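PA1221 (Pseudomonas aeruginosa, PDB 4DG9) joins an AMP-binding domain of the ANL superfamily to a carrier domain of the phosphopantetheine-attachment type within one chain. Local coordinates at residues L281-D286 against L303-G308; Y309-N314 against Y398-R403. One frame throughout, in Å; residues are numbered along the deposited sequence.

Interaction 1: L281-D286 against L303-G308. With DG9 (5'-({[(2R,3R)-3-amino-2-{[2-({N-[(2R)-2-hydroxy-3,3-dimethyl-4-{[oxido(oxo)phosphonio]oxy}butanoyl]-beta-alanyl}amino)ethyl]sulfanyl}-4-methylpentyl]sulfonyl}amino)-5'-deoxyadenosine), chain B.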
ATOM      1  N   LEU A 281      -9.921   6.967 -11.466  1.00 18.63           N
ATOM      2  CA  LEU A 281      -8.950   7.080 -10.400  1.00 21.38           C
ATOM      3  C   LEU A 281      -9.585   6.644  -9.089  1.00 29.77           C
ATOM      4  O   LEU A 281     -10.684   7.084  -8.740  1.00 27.94           O
ATOM      5  CB  LEU A 281      -8.421   8.511 -10.312  1.00 14.36           C
ATOM      6  CG  LEU A 281      -7.617   8.895  -9.074  1.00 18.55           C
ATOM      7  CD1 LEU A 281      -6.423   7.987  -8.952  1.00 21.50           C
ATOM      8  CD2 LEU A 281      -7.173  10.337  -9.165  1.00 18.75           C
ATOM      9  N   LEU A 282      -8.902   5.751  -8.381  1.00 24.71           N
ATOM     10  CA  LEU A 282      -9.323   5.355  -7.048  1.00 16.61           C
ATOM     11  C   LEU A 282      -8.267   5.803  -6.063  1.00 24.57           C
ATOM     12  O   LEU A 282      -7.053   5.796  -6.354  1.00 24.22           O
ATOM     13  CB  LEU A 282      -9.524   3.842  -6.934  1.00  8.31           C
ATOM     14  CG  LEU A 282     -10.438   3.161  -7.956  1.00 18.33           C
ATOM     15  CD1 LEU A 282      -9.634   2.782  -9.189  1.00 17.00           C
ATOM     16  CD2 LEU A 282     -11.102   1.935  -7.380  1.00 14.06           C
ATOM     17  N   THR A 283      -8.739   6.218  -4.901  1.00 12.80           N
ATOM     18  CA  THR A 283      -7.848   6.526  -3.802  1.00 17.62           C
ATOM     19  C   THR A 283      -8.544   6.149  -2.486  1.00 23.15           C
ATOM     20  O   THR A 283      -9.720   5.775  -2.468  1.00 28.65           O
ATOM     21  CB  THR A 283      -7.403   8.010  -3.829  1.00 13.38           C
ATOM     22  OG1 THR A 283      -6.532   8.270  -2.723  1.00 27.41           O
ATOM     23  CG2 THR A 283      -8.611   8.941  -3.752  1.00 18.95           C
ATOM     24  N   GLY A 284      -7.821   6.238  -1.386  1.00 13.81           N
ATOM     25  CA  GLY A 284      -8.286   5.591  -0.182  1.00 14.31           C
ATOM     26  C   GLY A 284      -7.082   5.073   0.564  1.00 25.85           C
ATOM     27  O   GLY A 284      -5.948   5.506   0.312  1.00 14.01           O
ATOM     28  N   GLY A 285      -7.322   4.140   1.480  1.00 29.86           N
ATOM     29  CA  GLY A 285      -6.251   3.592   2.291  1.00 25.30           C
ATOM     30  C   GLY A 285      -6.117   4.365   3.583  1.00 21.97           C
ATOM     31  O   GLY A 285      -5.474   3.915   4.533  1.00 25.03           O
ATOM     32  N   ASP A 286      -6.712   5.552   3.590  1.00 23.23           N
ATOM     33  CA  ASP A 286      -6.822   6.389   4.777  1.00 22.68           C
ATOM     34  C   ASP A 286      -7.930   7.385   4.504  1.00 24.18           C
ATOM     35  O   ASP A 286      -8.495   7.403   3.417  1.00 29.01           O
ATOM     36  CB  ASP A 286      -5.530   7.145   5.057  1.00 24.43           C
ATOM     37  CG  ASP A 286      -5.395   7.563   6.530  1.00 34.48           C
ATOM     38  OD1 ASP A 286      -6.384   7.468   7.302  1.00 19.73           O
ATOM     39  OD2 ASP A 286      -4.282   7.984   6.920  1.00 38.90           O
ATOM     40  N   LEU A 303     -13.528  13.205 -14.534  1.00 30.57           N
ATOM     41  CA  LEU A 303     -12.854  12.072 -13.900  1.00 24.23           C
ATOM     42  C   LEU A 303     -13.821  11.253 -13.043  1.00 21.98           C
ATOM     43  O   LEU A 303     -14.600  11.798 -12.273  1.00 27.50           O
ATOM     44  CB  LEU A 303     -11.685  12.559 -13.050  1.00 19.72           C
ATOM     45  CG  LEU A 303     -10.836  11.541 -12.291  1.00 24.70           C
ATOM     46  CD1 LEU A 303     -10.074  10.622 -13.245  1.00 20.73           C
ATOM     47  CD2 LEU A 303      -9.867  12.283 -11.380  1.00 26.08           C
ATOM     48  N   HIS A 304     -13.767   9.941 -13.192  1.00 17.76           N
ATOM     49  CA  HIS A 304     -14.547   9.056 -12.354  1.00 24.89           C
ATOM     50  C   HIS A 304     -13.643   8.721 -11.174  1.00 29.10           C
ATOM     51  O   HIS A 304     -12.670   7.966 -11.302  1.00 35.68           O
ATOM     52  CB  HIS A 304     -14.884   7.783 -13.141  1.00 20.97           C
ATOM     53  CG  HIS A 304     -15.604   6.739 -12.345  1.00 24.36           C
ATOM     54  ND1 HIS A 304     -16.973   6.742 -12.169  1.00 29.04           N
ATOM     55  CD2 HIS A 304     -15.147   5.641 -11.694  1.00 23.48           C
ATOM     56  CE1 HIS A 304     -17.327   5.699 -11.438  1.00 25.23           C
ATOM     57  NE2 HIS A 304     -16.236   5.017 -11.139  1.00 26.00           N
ATOM     58  N   LEU A 305     -13.974   9.276 -10.019  1.00 13.59           N
ATOM     59  CA  LEU A 305     -13.098   9.170  -8.873  1.00 13.06           C
ATOM     60  C   LEU A 305     -13.805   8.342  -7.819  1.00 19.62           C
ATOM     61  O   LEU A 305     -15.001   8.483  -7.626  1.00 27.07           O
ATOM     62  CB  LEU A 305     -12.734  10.561  -8.348  1.00 10.31           C
ATOM     63  CG  LEU A 305     -11.770  10.602  -7.156  1.00 20.61           C
ATOM     64  CD1 LEU A 305     -10.342  10.258  -7.584  1.00 26.09           C
ATOM     65  CD2 LEU A 305     -11.797  11.956  -6.467  1.00 18.07           C
ATOM     66  N   VAL A 306     -13.073   7.459  -7.158  1.00 19.50           N
ATOM     67  CA  VAL A 306     -13.675   6.533  -6.209  1.00 13.73           C
ATOM     68  C   VAL A 306     -12.887   6.513  -4.908  1.00 16.04           C
ATOM     69  O   VAL A 306     -11.649   6.486  -4.914  1.00 18.90           O
ATOM     70  CB  VAL A 306     -13.675   5.094  -6.776  1.00 21.75           C
ATOM     71  CG1 VAL A 306     -14.355   4.122  -5.810  1.00 25.74           C
ATOM     72  CG2 VAL A 306     -14.316   5.057  -8.157  1.00 18.26           C
ATOM     73  N   ASN A 307     -13.608   6.525  -3.797  1.00 16.17           N
ATOM     74  CA  ASN A 307     -13.013   6.287  -2.492  1.00 23.38           C
ATOM     75  C   ASN A 307     -13.158   4.798  -2.156  1.00 29.27           C
ATOM     76  O   ASN A 307     -14.267   4.309  -1.898  1.00 22.99           O
ATOM     77  CB  ASN A 307     -13.767   7.123  -1.465  1.00 20.40           C
ATOM     78  CG  ASN A 307     -13.136   7.087  -0.116  1.00 22.07           C
ATOM     79  OD1 ASN A 307     -12.041   6.562   0.042  1.00 20.50           O
ATOM     80  ND2 ASN A 307     -13.817   7.658   0.880  1.00 21.29           N
ATOM     81  N   GLY A 308     -12.048   4.064  -2.228  1.00 30.33           N
ATOM     82  CA  GLY A 308     -12.035   2.669  -1.826  1.00 25.46           C
ATOM     83  C   GLY A 308     -11.674   2.470  -0.369  1.00 23.47           C
ATOM     84  O   GLY A 308     -10.693   3.031   0.109  1.00 21.39           O
TER
HETATM   85  C   DG9 B 701      -5.168  -1.555   2.318  1.00 28.22           C
HETATM   86  N   DG9 B 701      -5.649  -0.663   5.677  1.00 30.80           N
HETATM   87  S   DG9 B 701      -4.859  -1.919   5.095  1.00 23.44           S
HETATM   88  C1  DG9 B 701      -5.493  -2.318   3.612  1.00 17.89           C
HETATM   89  N1  DG9 B 701     -11.062   5.936   4.329  1.00 14.69           N
HETATM   90  O1  DG9 B 701      -9.413  -0.779   8.186  1.00 17.97           O
HETATM   91  C2  DG9 B 701     -10.692   5.903   5.621  1.00 25.87           C
HETATM   92  N2  DG9 B 701      -6.962  -2.630   1.025  1.00 19.90           N
HETATM   93  O2  DG9 B 701      -8.786   1.729   9.088  1.00 23.65           O
HETATM   94  C3  DG9 B 701      -7.060  -0.850   5.953  1.00 30.81           C
HETATM   95  N3  DG9 B 701      -9.945   4.914   6.131  1.00 20.79           N
HETATM   96  O3  DG9 B 701       6.428   6.551   2.312  1.00 37.76           O
HETATM   97  C4  DG9 B 701      -9.522   3.899   5.334  1.00 30.29           C
HETATM   98  C5  DG9 B 701      -9.884   3.901   3.998  1.00 28.23           C
HETATM   99  C6  DG9 B 701     -10.669   4.948   3.499  1.00 27.44           C
HETATM  100  N6  DG9 B 701     -11.050   4.995   2.198  1.00 20.82           N
HETATM  101  N7  DG9 B 701      -9.347   2.787   3.455  1.00 29.24           N
HETATM  102  C8  DG9 B 701      -8.673   2.114   4.418  1.00 19.54           C
HETATM  103  N9  DG9 B 701      -8.777   2.800   5.560  1.00 29.11           N
HETATM  104  CA  DG9 B 701      -6.529  -1.334   1.634  1.00 26.74           C
HETATM  105  CB  DG9 B 701      -6.654  -0.217   0.596  1.00 28.07           C
HETATM  106  C1' DG9 B 701      -8.181   2.400   6.860  1.00 33.19           C
HETATM  107  S1P DG9 B 701      -4.172  -0.096   2.481  1.00 26.41           S
HETATM  108  C2' DG9 B 701      -9.185   1.625   7.706  1.00 31.75           C
HETATM  109  P2A DG9 B 701       7.444   6.601   1.173  1.00 34.69           P
HETATM  110  C2P DG9 B 701      -3.280  -0.030   0.953  1.00 56.26           C
HETATM  111  O2P DG9 B 701      -3.447  -1.694   5.110  1.00 11.10           O
HETATM  112  C3' DG9 B 701      -9.016   0.202   7.214  1.00 24.00           C
HETATM  113  C3P DG9 B 701      -1.892  -0.666   1.006  1.00 34.53           C
HETATM  114  O3P DG9 B 701      -5.186  -3.027   5.941  1.00 31.39           O
HETATM  115  C4' DG9 B 701      -7.514   0.168   6.980  1.00 25.72           C
HETATM  116  O4' DG9 B 701      -7.115   1.493   6.591  1.00 33.97           O
HETATM  117  O4A DG9 B 701       8.678   5.728   1.265  1.00 45.02           O
HETATM  118  N4P DG9 B 701      -0.876   0.327   1.291  1.00 31.97           N
HETATM  119  C5P DG9 B 701       0.084   0.669   0.436  1.00 25.39           C
HETATM  120  O5P DG9 B 701       0.179   0.229  -0.697  1.00 22.51           O
HETATM  121  O6A DG9 B 701       6.710   6.250  -0.222  1.00 32.97           O
HETATM  122  C6P DG9 B 701       1.092   1.667   0.948  1.00 30.59           C
HETATM  123  C7P DG9 B 701       0.973   2.946   0.131  1.00 31.78           C
HETATM  124  N8P DG9 B 701       2.080   3.851   0.357  1.00 27.93           N
HETATM  125  C9P DG9 B 701       3.213   3.751  -0.334  1.00 24.25           C
HETATM  126  O9P DG9 B 701       3.381   2.913  -1.201  1.00 18.92           O
HETATM  127  CAP DG9 B 701       4.308   4.730  -0.005  1.00 30.45           C
HETATM  128  OAP DG9 B 701       3.964   5.477   1.159  1.00 35.59           O
HETATM  129  CBP DG9 B 701       4.593   5.697  -1.154  1.00 30.16           C
HETATM  130  CCP DG9 B 701       5.483   6.830  -0.646  1.00 28.25           C
HETATM  131  CDP DG9 B 701       5.339   4.898  -2.209  1.00 19.48           C
HETATM  132  CEP DG9 B 701       3.312   6.257  -1.760  1.00 30.13           C
HETATM  133  CG1 DG9 B 701      -6.245  -0.641  -0.810  1.00 18.06           C
HETATM  134  CG2 DG9 B 701      -8.097   0.277   0.575  1.00 24.95           C
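Leu-281 and Leu-282 run beside Leu-305 and Val-306 in the same direction on neighbouring strands, whose axes are 4.6 Å apart at closest approach and inclined by 29°, with Leu-282 abreast of Val-306. They belong to the two strands of a beta-alpha-beta unit, with helix 290-299 as the connection. Four backbone bonds join them in the staggered pattern of parallel pairs: Leu-281 N gives to His-304 O, and Leu-281 O takes Val-306 N at 2.9 Å; Thr-283 N and Thr-283 O repeat this with Val-306 O and Gly-308 N. Above and below the sheet the chemistry is mostly aliphatic. Leu-281 and Leu-305 extend together from one face of the sheet, and CD1 of Leu-305 reaches over to meet CG and CD2 of Leu-281. From the neighbouring loop, Leu-303 sets CD1 4.0 Å from Leu-281 CB and brings its other methyl to Leu-281 CD2. On the opposite face, Leu-282 CG rests 4.0 Å from Val-306 CB, again with the two chains aligned. Thr-283 turns its hydroxyl anti to the backbone N (chi1 180°), and OG1 bonds Leu-259 O on the adjoining strand 256-260. Asn-307 swings CG away from its own N (chi1 -173°), which brings the amide to the adenine edge of DG9. There DG9 N6 donates to Asn-307 OD1 at 2.8 Å and to Gly-308 O at 2.9 Å, while Asn-307 ND2 is bonded to Pro-334 O. Beside them the chain passes through Gly-284 and Gly-285, both at positive phi. Two acceptors, one side-chain and one backbone, thus grip a single exocyclic amine, an arrangement consistent with recognition of the adenine by its amino group.

Interaction 2: Y309-N314 against Y398-R403. With DG9 (5'-({[(2R,3R)-3-amino-2-{[2-({N-[(2R)-2-hydroxy-3,3-dimethyl-4-{[oxido(oxo)phosphonio]oxy}butanoyl]-beta-alanyl}amino)ethyl]sulfanyl}-4-methylpentyl]sulfonyl}amino)-5'-deoxyadenosine), chain B.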
ATOM      1  N   TYR A 309     -12.386   1.580   0.309  1.00 22.77           N
ATOM      2  CA  TYR A 309     -12.081   1.289   1.702  1.00 12.97           C
ATOM      3  C   TYR A 309     -11.985  -0.221   1.908  1.00 17.08           C
ATOM      4  O   TYR A 309     -12.801  -0.996   1.382  1.00 22.17           O
ATOM      5  CB  TYR A 309     -13.146   1.905   2.639  1.00 15.26           C
ATOM      6  CG  TYR A 309     -13.307   1.157   3.954  1.00 14.05           C
ATOM      7  CD1 TYR A 309     -12.626   1.554   5.089  1.00 18.00           C
ATOM      8  CD2 TYR A 309     -14.118   0.029   4.043  1.00 18.91           C
ATOM      9  CE1 TYR A 309     -12.738   0.851   6.284  1.00 18.32           C
ATOM     10  CE2 TYR A 309     -14.243  -0.677   5.236  1.00 21.73           C
ATOM     11  CZ  TYR A 309     -13.550  -0.261   6.358  1.00 24.39           C
ATOM     12  OH  TYR A 309     -13.672  -0.956   7.561  1.00 20.14           O
ATOM     13  N   GLY A 310     -10.972  -0.660   2.638  1.00 18.22           N
ATOM     14  CA  GLY A 310     -11.056  -1.983   3.238  1.00 28.15           C
ATOM     15  C   GLY A 310      -9.774  -2.484   3.866  1.00 26.47           C
ATOM     16  O   GLY A 310      -8.685  -2.068   3.488  1.00 25.67           O
ATOM     17  N   PRO A 311      -9.900  -3.410   4.818  1.00 24.62           N
ATOM     18  CA  PRO A 311      -8.747  -4.071   5.428  1.00 23.87           C
ATOM     19  C   PRO A 311      -8.237  -5.221   4.554  1.00 25.47           C
ATOM     20  O   PRO A 311      -9.030  -5.828   3.838  1.00 21.04           O
ATOM     21  CB  PRO A 311      -9.307  -4.611   6.758  1.00 23.95           C
ATOM     22  CG  PRO A 311     -10.765  -4.289   6.772  1.00 22.11           C
ATOM     23  CD  PRO A 311     -11.167  -3.871   5.398  1.00 24.49           C
ATOM     24  N   THR A 312      -6.943  -5.515   4.639  1.00 23.50           N
ATOM     25  CA  THR A 312      -6.332  -6.670   3.984  1.00 24.88           C
ATOM     26  C   THR A 312      -7.104  -7.965   4.224  1.00 25.24           C
ATOM     27  O   THR A 312      -7.222  -8.800   3.334  1.00 32.65           O
ATOM     28  CB  THR A 312      -4.892  -6.888   4.507  1.00 25.94           C
ATOM     29  OG1 THR A 312      -4.125  -5.699   4.307  1.00 29.96           O
ATOM     30  CG2 THR A 312      -4.225  -8.044   3.792  1.00 24.47           C
ATOM     31  N   GLU A 313      -7.616  -8.133   5.436  1.00 20.75           N
ATOM     32  CA  GLU A 313      -8.349  -9.344   5.812  1.00 28.63           C
ATOM     33  C   GLU A 313      -9.563  -9.644   4.927  1.00 24.48           C
ATOM     34  O   GLU A 313      -9.999 -10.783   4.821  1.00 22.01           O
ATOM     35  CB  GLU A 313      -8.790  -9.251   7.284  1.00 30.83           C
ATOM     36  CG  GLU A 313      -7.642  -9.326   8.307  1.00 13.81           C
ATOM     37  CD  GLU A 313      -6.924  -7.987   8.548  1.00 26.62           C
ATOM     38  OE1 GLU A 313      -7.116  -7.000   7.769  1.00 15.89           O
ATOM     39  OE2 GLU A 313      -6.157  -7.934   9.540  1.00 20.51           O
ATOM     40  N   ASN A 314     -10.157  -8.592   4.378  1.00 30.82           N
ATOM     41  CA  ASN A 314     -11.249  -8.679   3.401  1.00 22.13           C
ATOM     42  C   ASN A 314     -10.834  -8.477   1.934  1.00 20.76           C
ATOM     43  O   ASN A 314     -11.662  -8.152   1.090  1.00 22.74           O
ATOM     44  CB  ASN A 314     -12.476  -7.845   3.801  1.00 15.70           C
ATOM     45  CG  ASN A 314     -13.715  -8.255   3.049  1.00 22.33           C
ATOM     46  OD1 ASN A 314     -13.860  -9.419   2.661  1.00 22.82           O
ATOM     47  ND2 ASN A 314     -14.618  -7.304   2.827  1.00 21.67           N
ATOM     48  N   TYR A 398     -15.758 -11.048   9.497  1.00 17.44           N
ATOM     49  CA  TYR A 398     -14.583 -10.424  10.090  1.00 24.64           C
ATOM     50  C   TYR A 398     -14.925  -9.051  10.646  1.00 26.68           C
ATOM     51  O   TYR A 398     -15.572  -8.256   9.975  1.00 30.75           O
ATOM     52  CB  TYR A 398     -13.470 -10.314   9.066  1.00 21.53           C
ATOM     53  CG  TYR A 398     -12.319  -9.432   9.476  1.00 28.57           C
ATOM     54  CD1 TYR A 398     -11.332  -9.892  10.338  1.00 30.73           C
ATOM     55  CD2 TYR A 398     -12.204  -8.150   8.976  1.00 22.36           C
ATOM     56  CE1 TYR A 398     -10.268  -9.092  10.696  1.00 25.72           C
ATOM     57  CE2 TYR A 398     -11.151  -7.344   9.325  1.00 26.40           C
ATOM     58  CZ  TYR A 398     -10.182  -7.813  10.179  1.00 27.21           C
ATOM     59  OH  TYR A 398      -9.134  -6.991  10.516  1.00 18.34           O
ATOM     60  N   ARG A 399     -14.498  -8.793  11.881  1.00 37.37           N
ATOM     61  CA  ARG A 399     -14.721  -7.511  12.550  1.00 31.48           C
ATOM     62  C   ARG A 399     -13.565  -6.550  12.257  1.00 29.68           C
ATOM     63  O   ARG A 399     -12.418  -6.805  12.635  1.00 30.47           O
ATOM     64  CB  ARG A 399     -14.841  -7.715  14.058  1.00 26.36           C
ATOM     65  CG  ARG A 399     -15.810  -8.808  14.494  1.00 34.16           C
ATOM     66  CD  ARG A 399     -15.834  -8.924  16.021  1.00 41.93           C
ATOM     67  NE  ARG A 399     -16.346  -7.702  16.637  1.00 52.32           N
ATOM     68  CZ  ARG A 399     -17.620  -7.509  16.969  1.00 60.65           C
ATOM     69  NH1 ARG A 399     -18.513  -8.471  16.770  1.00 58.35           N
ATOM     70  NH2 ARG A 399     -18.001  -6.360  17.511  1.00 61.45           N
ATOM     71  N   THR A 400     -13.871  -5.442  11.595  1.00 22.08           N
ATOM     72  CA  THR A 400     -12.825  -4.569  11.088  1.00 26.08           C
ATOM     73  C   THR A 400     -12.143  -3.790  12.191  1.00 29.23           C
ATOM     74  O   THR A 400     -10.941  -3.549  12.135  1.00 41.14           O
ATOM     75  CB  THR A 400     -13.370  -3.588  10.043  1.00 24.35           C
ATOM     76  OG1 THR A 400     -14.317  -2.704  10.660  1.00 23.34           O
ATOM     77  CG2 THR A 400     -14.044  -4.357   8.899  1.00 18.47           C
ATOM     78  N   GLY A 401     -12.913  -3.384  13.190  1.00 31.70           N
ATOM     79  CA  GLY A 401     -12.394  -2.506  14.226  1.00 30.83           C
ATOM     80  C   GLY A 401     -12.499  -1.058  13.795  1.00 28.50           C
ATOM     81  O   GLY A 401     -11.982  -0.167  14.466  1.00 33.66           O
ATOM     82  N   ASP A 402     -13.166  -0.838  12.664  1.00 18.64           N
ATOM     83  CA  ASP A 402     -13.403   0.497  12.144  1.00 23.20           C
ATOM     84  C   ASP A 402     -14.779   0.969  12.583  1.00 29.94           C
ATOM     85  O   ASP A 402     -15.792   0.296  12.353  1.00 30.80           O
ATOM     86  CB  ASP A 402     -13.337   0.503  10.611  1.00 29.51           C
ATOM     87  CG  ASP A 402     -11.927   0.297  10.074  1.00 30.53           C
ATOM     88  OD1 ASP A 402     -10.976   0.834  10.672  1.00 24.34           O
ATOM     89  OD2 ASP A 402     -11.781  -0.405   9.047  1.00 29.74           O
ATOM     90  N   ARG A 403     -14.813   2.127  13.227  1.00 32.93           N
ATOM     91  CA  ARG A 403     -16.064   2.764  13.603  1.00 37.21           C
ATOM     92  C   ARG A 403     -16.541   3.648  12.461  1.00 32.99           C
ATOM     93  O   ARG A 403     -15.800   4.522  11.983  1.00 30.98           O
ATOM     94  CB  ARG A 403     -15.903   3.607  14.871  1.00 39.86           C
ATOM     95  CG  ARG A 403     -15.626   2.819  16.128  1.00 49.00           C
ATOM     96  CD  ARG A 403     -15.827   3.680  17.368  1.00 61.94           C
ATOM     97  NE  ARG A 403     -17.240   3.930  17.674  1.00 62.63           N
ATOM     98  CZ  ARG A 403     -18.104   2.985  18.039  1.00 67.06           C
ATOM     99  NH1 ARG A 403     -17.714   1.718  18.114  1.00 66.12           N
ATOM    100  NH2 ARG A 403     -19.364   3.299  18.309  1.00 71.33           N
TER
HETATM  101  C   DG9 B 701      -5.168  -1.555   2.318  1.00 28.22           C
HETATM  102  N   DG9 B 701      -5.649  -0.663   5.677  1.00 30.80           N
HETATM  103  S   DG9 B 701      -4.859  -1.919   5.095  1.00 23.44           S
HETATM  104  C1  DG9 B 701      -5.493  -2.318   3.612  1.00 17.89           C
HETATM  105  N1  DG9 B 701     -11.062   5.936   4.329  1.00 14.69           N
HETATM  106  O1  DG9 B 701      -9.413  -0.779   8.186  1.00 17.97           O
HETATM  107  C2  DG9 B 701     -10.692   5.903   5.621  1.00 25.87           C
HETATM  108  N2  DG9 B 701      -6.962  -2.630   1.025  1.00 19.90           N
HETATM  109  O2  DG9 B 701      -8.786   1.729   9.088  1.00 23.65           O
HETATM  110  C3  DG9 B 701      -7.060  -0.850   5.953  1.00 30.81           C
HETATM  111  N3  DG9 B 701      -9.945   4.914   6.131  1.00 20.79           N
HETATM  112  O3  DG9 B 701       6.428   6.551   2.312  1.00 37.76           O
HETATM  113  C4  DG9 B 701      -9.522   3.899   5.334  1.00 30.29           C
HETATM  114  C5  DG9 B 701      -9.884   3.901   3.998  1.00 28.23           C
HETATM  115  C6  DG9 B 701     -10.669   4.948   3.499  1.00 27.44           C
HETATM  116  N6  DG9 B 701     -11.050   4.995   2.198  1.00 20.82           N
HETATM  117  N7  DG9 B 701      -9.347   2.787   3.455  1.00 29.24           N
HETATM  118  C8  DG9 B 701      -8.673   2.114   4.418  1.00 19.54           C
HETATM  119  N9  DG9 B 701      -8.777   2.800   5.560  1.00 29.11           N
HETATM  120  CA  DG9 B 701      -6.529  -1.334   1.634  1.00 26.74           C
HETATM  121  CB  DG9 B 701      -6.654  -0.217   0.596  1.00 28.07           C
HETATM  122  C1' DG9 B 701      -8.181   2.400   6.860  1.00 33.19           C
HETATM  123  S1P DG9 B 701      -4.172  -0.096   2.481  1.00 26.41           S
HETATM  124  C2' DG9 B 701      -9.185   1.625   7.706  1.00 31.75           C
HETATM  125  P2A DG9 B 701       7.444   6.601   1.173  1.00 34.69           P
HETATM  126  C2P DG9 B 701      -3.280  -0.030   0.953  1.00 56.26           C
HETATM  127  O2P DG9 B 701      -3.447  -1.694   5.110  1.00 11.10           O
HETATM  128  C3' DG9 B 701      -9.016   0.202   7.214  1.00 24.00           C
HETATM  129  C3P DG9 B 701      -1.892  -0.666   1.006  1.00 34.53           C
HETATM  130  O3P DG9 B 701      -5.186  -3.027   5.941  1.00 31.39           O
HETATM  131  C4' DG9 B 701      -7.514   0.168   6.980  1.00 25.72           C
HETATM  132  O4' DG9 B 701      -7.115   1.493   6.591  1.00 33.97           O
HETATM  133  O4A DG9 B 701       8.678   5.728   1.265  1.00 45.02           O
HETATM  134  N4P DG9 B 701      -0.876   0.327   1.291  1.00 31.97           N
HETATM  135  C5P DG9 B 701       0.084   0.669   0.436  1.00 25.39           C
HETATM  136  O5P DG9 B 701       0.179   0.229  -0.697  1.00 22.51           O
HETATM  137  O6A DG9 B 701       6.710   6.250  -0.222  1.00 32.97           O
HETATM  138  C6P DG9 B 701       1.092   1.667   0.948  1.00 30.59           C
HETATM  139  C7P DG9 B 701       0.973   2.946   0.131  1.00 31.78           C
HETATM  140  N8P DG9 B 701       2.080   3.851   0.357  1.00 27.93           N
HETATM  141  C9P DG9 B 701       3.213   3.751  -0.334  1.00 24.25           C
HETATM  142  O9P DG9 B 701       3.381   2.913  -1.201  1.00 18.92           O
HETATM  143  CAP DG9 B 701       4.308   4.730  -0.005  1.00 30.45           C
HETATM  144  OAP DG9 B 701       3.964   5.477   1.159  1.00 35.59           O
HETATM  145  CBP DG9 B 701       4.593   5.697  -1.154  1.00 30.16           C
HETATM  146  CCP DG9 B 701       5.483   6.830  -0.646  1.00 28.25           C
HETATM  147  CDP DG9 B 701       5.339   4.898  -2.209  1.00 19.48           C
HETATM  148  CEP DG9 B 701       3.312   6.257  -1.760  1.00 30.13           C
HETATM  149  CG1 DG9 B 701      -6.245  -0.641  -0.810  1.00 18.06           C
HETATM  150  CG2 DG9 B 701      -8.097   0.277   0.575  1.00 24.95           C
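Tyr-309 and Glu-313 reach across to Asp-402 and Tyr-398, joining two signature sequences of ANL-superfamily enzymes: the Tyr-Gly-Pro-Thr-Glu loop that follows strand 304-309, and the Arg-Thr-Gly-Asp turn on strand 394-406. No backbone bond links them; the contact is made by side chains. One tightly packed part is built on one face and one edge of the Tyr-398 ring. Glu-313 CB sits over the face, 3.6 Å from the ring centroid in a CH-pi contact, and Pro-311 CG comes to the edge, 4.0 Å from Tyr-398 CE2. Bent at chi2 (83°), the Glu-313 chain lays its carboxylate nearly parallel to the ring, with planes 18° apart. It makes no hydrogen bond to the phenol: OE1 pairs with Arg-428 and OE2 with Tyr-374 OH. Pro-311 CG also touches Thr-400 CG2 at 3.9 Å. Packing is looser on the Thr-400 side of the Tyr-309 phenol, whose OH stays 3.6 Å from Thr-400 OG1 without bonding it. Thr-400 OG1 is bonded to Ile-363 O and accepts from Asp-402 N, an ST turn. Beyond Asp-402 the strand runs to Arg-403, which is exposed to solvent. DG9 lies against both segments; on the loop, Thr-312 N and OG1 make weak bonds to DG9 O3P. Tight again, the Tyr-309 phenol meets the carboxylate at its ring edge and donates through OH to Asp-402 OD2, at a very short 2.5 Å. That oxygen also receives the ribose hydroxyl DG9 O1, while Asp-402 OD1, salt-bridged to Arg-417, takes the neighbouring hydroxyl DG9 O2 at 2.8 Å.

Both contacts are buried, and they follow one another along the chain: residues 303-308 lead directly into 309-314, so one strand and its following loop serve both. Interaction 1 lies within a single sheet, where regular backbone bonds and aliphatic chains do the holding. Interaction 2 connects the loop leaving that sheet to strand 394-406 of a separate antiparallel sheet, through a ring, a proline and carboxylates instead of backbone pairing. Their centres are about 17 Å apart, yet DG9 touches both. The first meets its adenine amine with neutral carbonyl acceptors; the second holds its ribose hydroxyls with an acidic side chain.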